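Local coordinates for protein FTT_1639c (Francisella tularensis subsp. tularensis, PDB 7KZW) that is of unknown function but forms the mostly beta C-terminal part of a longer protein, probably anchored in the membrane by a transmembrane helix, at residues E95-K106 with R118-V126. The protein carries 3 engineered substitutions. Sequence-based numbering, arbitrary orientation. Where two conformers were deposited one is given.
Sequences ECKGKDSNIDYK and RVGNLSYLV
Tyr105 lays its ring across the backbone of Gly120, its hydrogen-bonded partner on the antiparallel strand. With CG held between the backbone N and the carbonyl carbon (chi1 61°), this torsion swings the ring from CB over the neighbouring strand. CG and CD2 of Tyr105 stand near Gly120 O, CD2 at 3.4 Å; CD1 and CE1 come near Gly120 N. Tyr105 CE2 lies 3.3 Å from Gly120 C and Tyr105 CZ 3.6 Å from Gly120 CA, whose C-H meets the ring face in a CH-pi contact. At the tip, OH donates to a water that in turn donates to Asn121 O. Glycine suits position 120 because, with no CB, it lets the tyrosine hydroxyl sit close to its CA. Strands 102-111 and 114-123 form a beta hairpin; Leu94 of strand 90-97 touches both Tyr105 and Leu122, and Phe62 of strand 60-65 meets the Tyr105 ring edge-to-face. On the hairpin's other face, the Asn121 amide uses both its N-H groups, with both acceptors close to its plane. Asn121 ND2 reaches Asn102 OD1 at 2.9 Å and, at 3.0 Å, Asp104 OD1 from above the carboxylate plane, so two bonds fix the amide's rotation. Where the strand becomes a helix, Ser123 OG caps Val126 N at 3.0 Å, a task its short hydroxyl side chain suits.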
loop_
_atom_site.group_PDB
_atom_site.type_symbol
_atom_site.label_atom_id
_atom_site.label_comp_id
_atom_site.label_asym_id
_atom_site.label_seq_id
_atom_site.Cartn_x
_atom_site.Cartn_y
_atom_site.Cartn_z
ATOM N N GLU A 95 -3.017 6.998 0.219
ATOM C CA GLU A 95 -3.463 8.240 0.866
ATOM C C GLU A 95 -4.464 8.946 -0.028
ATOM O O GLU A 95 -4.346 8.902 -1.264
ATOM C CB GLU A 95 -2.284 9.240 0.996
ATOM C CG GLU A 95 -1.199 8.783 1.915
ATOM C CD GLU A 95 -0.144 9.863 2.122
ATOM O OE1 GLU A 95 -0.018 10.775 1.270
ATOM O OE2 GLU A 95 0.555 9.790 3.130
ATOM N N CYS A 96 -5.439 9.486 0.564
ATOM C CA CYS A 96 -6.354 10.444 -0.179
ATOM C C CYS A 96 -6.384 11.866 0.488
ATOM O O CYS A 96 -6.105 12.056 1.698
ATOM C CB CYS A 96 -7.759 9.847 -0.244
ATOM S SG CYS A 96 -8.606 9.702 1.359
ATOM N N LYS A 97 -6.569 12.832 -0.359
ATOM C CA LYS A 97 -6.583 14.202 0.124
ATOM C C LYS A 97 -7.763 14.911 -0.504
ATOM O O LYS A 97 -7.831 15.006 -1.738
ATOM C CB LYS A 97 -5.276 14.914 -0.256
ATOM C CG LYS A 97 -5.238 16.406 -0.003
ATOM C CD LYS A 97 -5.028 16.706 1.452
ATOM C CE LYS A 97 -4.618 18.183 1.605
ATOM N NZ LYS A 97 -4.688 18.606 3.033
ATOM N N GLY A 98 -8.625 15.500 0.322
ATOM C CA GLY A 98 -9.715 16.322 -0.182
ATOM C C GLY A 98 -11.065 15.665 0.026
ATOM O O GLY A 98 -11.203 14.433 0.035
ATOM N N LYS A 99 -12.095 16.513 0.173
ATOM C CA LYS A 99 -13.451 16.046 0.467
ATOM C C LYS A 99 -13.921 14.990 -0.508
ATOM O O LYS A 99 -14.576 14.014 -0.105
ATOM C CB LYS A 99 -14.418 17.259 0.493
ATOM C CG LYS A 99 -15.870 16.927 0.862
ATOM C CD LYS A 99 -16.885 17.946 0.213
ATOM C CE LYS A 99 -18.269 17.260 0.032
ATOM N NZ LYS A 99 -18.644 16.993 -1.423
ATOM N N ASP A 100 -13.676 15.194 -1.801
ATOM C CA ASP A 100 -14.195 14.293 -2.830
ATOM C C ASP A 100 -13.163 13.291 -3.314
ATOM O O ASP A 100 -13.368 12.644 -4.353
ATOM C CB ASP A 100 -14.705 15.062 -4.060
ATOM C CG ASP A 100 -15.796 16.049 -3.703
ATOM O OD1 ASP A 100 -16.651 15.688 -2.877
ATOM O OD2 ASP A 100 -15.792 17.190 -4.228
ATOM N N SER A 101 -12.088 13.108 -2.562
ATOM C CA SER A 101 -11.059 12.161 -3.003
ATOM C C SER A 101 -11.610 10.742 -3.022
ATOM O O SER A 101 -12.434 10.337 -2.176
ATOM C CB SER A 101 -9.814 12.272 -2.119
ATOM O OG SER A 101 -10.176 12.009 -0.774
ATOM N N ASN A 102 -11.157 9.971 -3.997
ATOM C CA ASN A 102 -11.682 8.633 -4.232
ATOM C C ASN A 102 -10.778 7.934 -5.213
ATOM O O ASN A 102 -10.369 8.537 -6.212
ATOM C CB ASN A 102 -13.061 8.811 -4.843
ATOM C CG ASN A 102 -13.709 7.487 -5.255
ATOM O OD1 ASN A 102 -14.039 6.707 -4.397
ATOM N ND2 ASN A 102 -13.856 7.259 -6.560
ATOM N N ILE A 103 -10.537 6.642 -4.966
ATOM C CA ILE A 103 -9.753 5.847 -5.914
ATOM C C ILE A 103 -10.277 4.402 -5.927
ATOM O O ILE A 103 -10.546 3.796 -4.883
ATOM C CB ILE A 103 -8.249 5.892 -5.551
ATOM C CG1 ILE A 103 -7.450 5.087 -6.579
ATOM C CG2 ILE A 103 -7.973 5.380 -4.098
ATOM C CD1 ILE A 103 -5.933 5.232 -6.416
ATOM N N ASP A 104 -10.368 3.833 -7.121
ATOM C CA ASP A 104 -10.543 2.384 -7.298
ATOM C C ASP A 104 -9.243 1.790 -7.843
ATOM O O ASP A 104 -8.659 2.296 -8.805
ATOM C CB ASP A 104 -11.604 2.115 -8.350
ATOM C CG ASP A 104 -12.957 2.598 -7.925
ATOM O OD1 ASP A 104 -13.387 2.299 -6.770
ATOM O OD2 ASP A 104 -13.701 3.206 -8.736
ATOM N N TYR A 105 -8.798 0.688 -7.231
ATOM C CA TYR A 105 -7.465 0.180 -7.567
ATOM C C TYR A 105 -7.443 -1.345 -7.464
ATOM O O TYR A 105 -8.342 -1.984 -6.875
ATOM C CB TYR A 105 -6.395 0.736 -6.590
ATOM C CG TYR A 105 -6.676 0.330 -5.173
ATOM C CD1 TYR A 105 -6.216 -0.902 -4.670
ATOM C CD2 TYR A 105 -7.425 1.128 -4.339
ATOM C CE1 TYR A 105 -6.544 -1.293 -3.393
ATOM C CE2 TYR A 105 -7.716 0.748 -3.034
ATOM C CZ TYR A 105 -7.271 -0.493 -2.579
ATOM O OH TYR A 105 -7.521 -0.973 -1.327
ATOM N N LYS A 106 -6.398 -1.908 -8.101
ATOM C CA LYS A 106 -6.059 -3.335 -7.942
ATOM C C LYS A 106 -4.538 -3.377 -7.782
ATOM O O LYS A 106 -3.820 -2.736 -8.532
ATOM C CB LYS A 106 -6.482 -4.165 -9.145
ATOM C CG LYS A 106 -6.045 -5.635 -9.033
ATOM C CD LYS A 106 -6.633 -6.446 -10.239
ATOM C CE LYS A 106 -6.363 -7.966 -10.123
ATOM N NZ LYS A 106 -7.220 -8.635 -9.111
ATOM N N ARG A 118 -4.744 -7.159 -3.823
ATOM C CA ARG A 118 -5.761 -6.371 -3.098
ATOM C C ARG A 118 -6.573 -5.648 -4.151
ATOM O O ARG A 118 -6.009 -4.922 -4.973
ATOM C CB ARG A 118 -5.107 -5.374 -2.154
ATOM C CG ARG A 118 -6.131 -4.675 -1.158
ATOM C CD ARG A 118 -6.008 -5.271 0.234
ATOM N NE ARG A 118 -7.203 -4.939 0.972
ATOM C CZ ARG A 118 -7.472 -5.415 2.159
ATOM N NH1 ARG A 118 -6.618 -6.209 2.794
ATOM N NH2 ARG A 118 -8.626 -5.057 2.740
ATOM N N VAL A 119 -7.903 -5.777 -4.110
ATOM C CA VAL A 119 -8.807 -4.963 -4.908
ATOM C C VAL A 119 -9.610 -4.094 -3.929
ATOM O O VAL A 119 -10.073 -4.606 -2.905
ATOM C CB VAL A 119 -9.735 -5.844 -5.744
ATOM C CG1 VAL A 119 -10.683 -4.998 -6.541
ATOM C CG2 VAL A 119 -8.905 -6.762 -6.655
ATOM N N GLY A 120 -9.754 -2.825 -4.241
ATOM C CA GLY A 120 -10.425 -2.030 -3.243
ATOM C C GLY A 120 -10.666 -0.602 -3.699
ATOM O O GLY A 120 -10.472 -0.253 -4.869
ATOM N N ASN A 121 -11.201 0.179 -2.771
ATOM C CA ASN A 121 -11.502 1.584 -2.957
ATOM C C ASN A 121 -11.101 2.312 -1.683
ATOM O O ASN A 121 -11.212 1.763 -0.581
ATOM C CB ASN A 121 -13.045 1.761 -3.139
ATOM C CG ASN A 121 -13.490 3.175 -3.072
ATOM O OD1 ASN A 121 -13.730 3.720 -1.973
ATOM N ND2 ASN A 121 -13.568 3.843 -4.230
ATOM N N LEU A 122 -10.637 3.551 -1.830
ATOM C CA LEU A 122 -10.502 4.451 -0.682
ATOM C C LEU A 122 -11.138 5.774 -1.062
ATOM O O LEU A 122 -10.951 6.264 -2.190
ATOM C CB LEU A 122 -9.023 4.697 -0.408
ATOM C CG LEU A 122 -8.696 5.530 0.815
ATOM C CD1 LEU A 122 -9.235 4.964 2.065
ATOM C CD2 LEU A 122 -7.134 5.706 0.914
ATOM N N SER A 123 -11.873 6.345 -0.101
ATOM C CA SER A 123 -12.356 7.706 -0.271
ATOM C C SER A 123 -12.352 8.399 1.070
ATOM O O SER A 123 -12.507 7.763 2.116
ATOM C CB SER A 123 -13.784 7.803 -0.846
ATOM O OG SER A 123 -14.704 7.294 0.112
ATOM N N TYR A 124 -12.149 9.721 1.054
ATOM C CA TYR A 124 -12.191 10.440 2.314
ATOM C C TYR A 124 -13.570 10.275 2.958
ATOM O O TYR A 124 -13.680 10.097 4.183
ATOM C CB TYR A 124 -11.834 11.928 2.123
ATOM C CG TYR A 124 -11.964 12.650 3.424
ATOM C CD1 TYR A 124 -10.933 12.636 4.378
ATOM C CD2 TYR A 124 -13.142 13.312 3.722
ATOM C CE1 TYR A 124 -11.084 13.245 5.603
ATOM C CE2 TYR A 124 -13.309 13.922 4.989
ATOM C CZ TYR A 124 -12.266 13.874 5.901
ATOM O OH TYR A 124 -12.440 14.508 7.134
ATOM N N LEU A 125 -14.631 10.349 2.155
ATOM C CA LEU A 125 -16.003 10.260 2.707
ATOM C C LEU A 125 -16.188 8.967 3.490
ATOM O O LEU A 125 -16.638 8.967 4.645
ATOM C CB LEU A 125 -17.018 10.376 1.571
ATOM C CG LEU A 125 -18.506 10.226 1.948
ATOM C CD1 LEU A 125 -18.910 11.238 2.978
ATOM C CD2 LEU A 125 -19.314 10.346 0.665
ATOM N N VAL A 126 -15.813 7.846 2.884
ATOM C CA VAL A 126 -16.037 6.588 3.562
ATOM C C VAL A 126 -15.109 6.452 4.750
ATOM O O VAL A 126 -15.525 6.118 5.860
ATOM C CB VAL A 126 -15.884 5.425 2.586
ATOM C CG1 VAL A 126 -15.768 4.117 3.371
ATOM C CG2 VAL A 126 -17.072 5.369 1.642
HETATM O O HOH W 1 -14.459 11.347 -0.645
HETATM O O HOH W 2 -8.640 0.892 0.254
#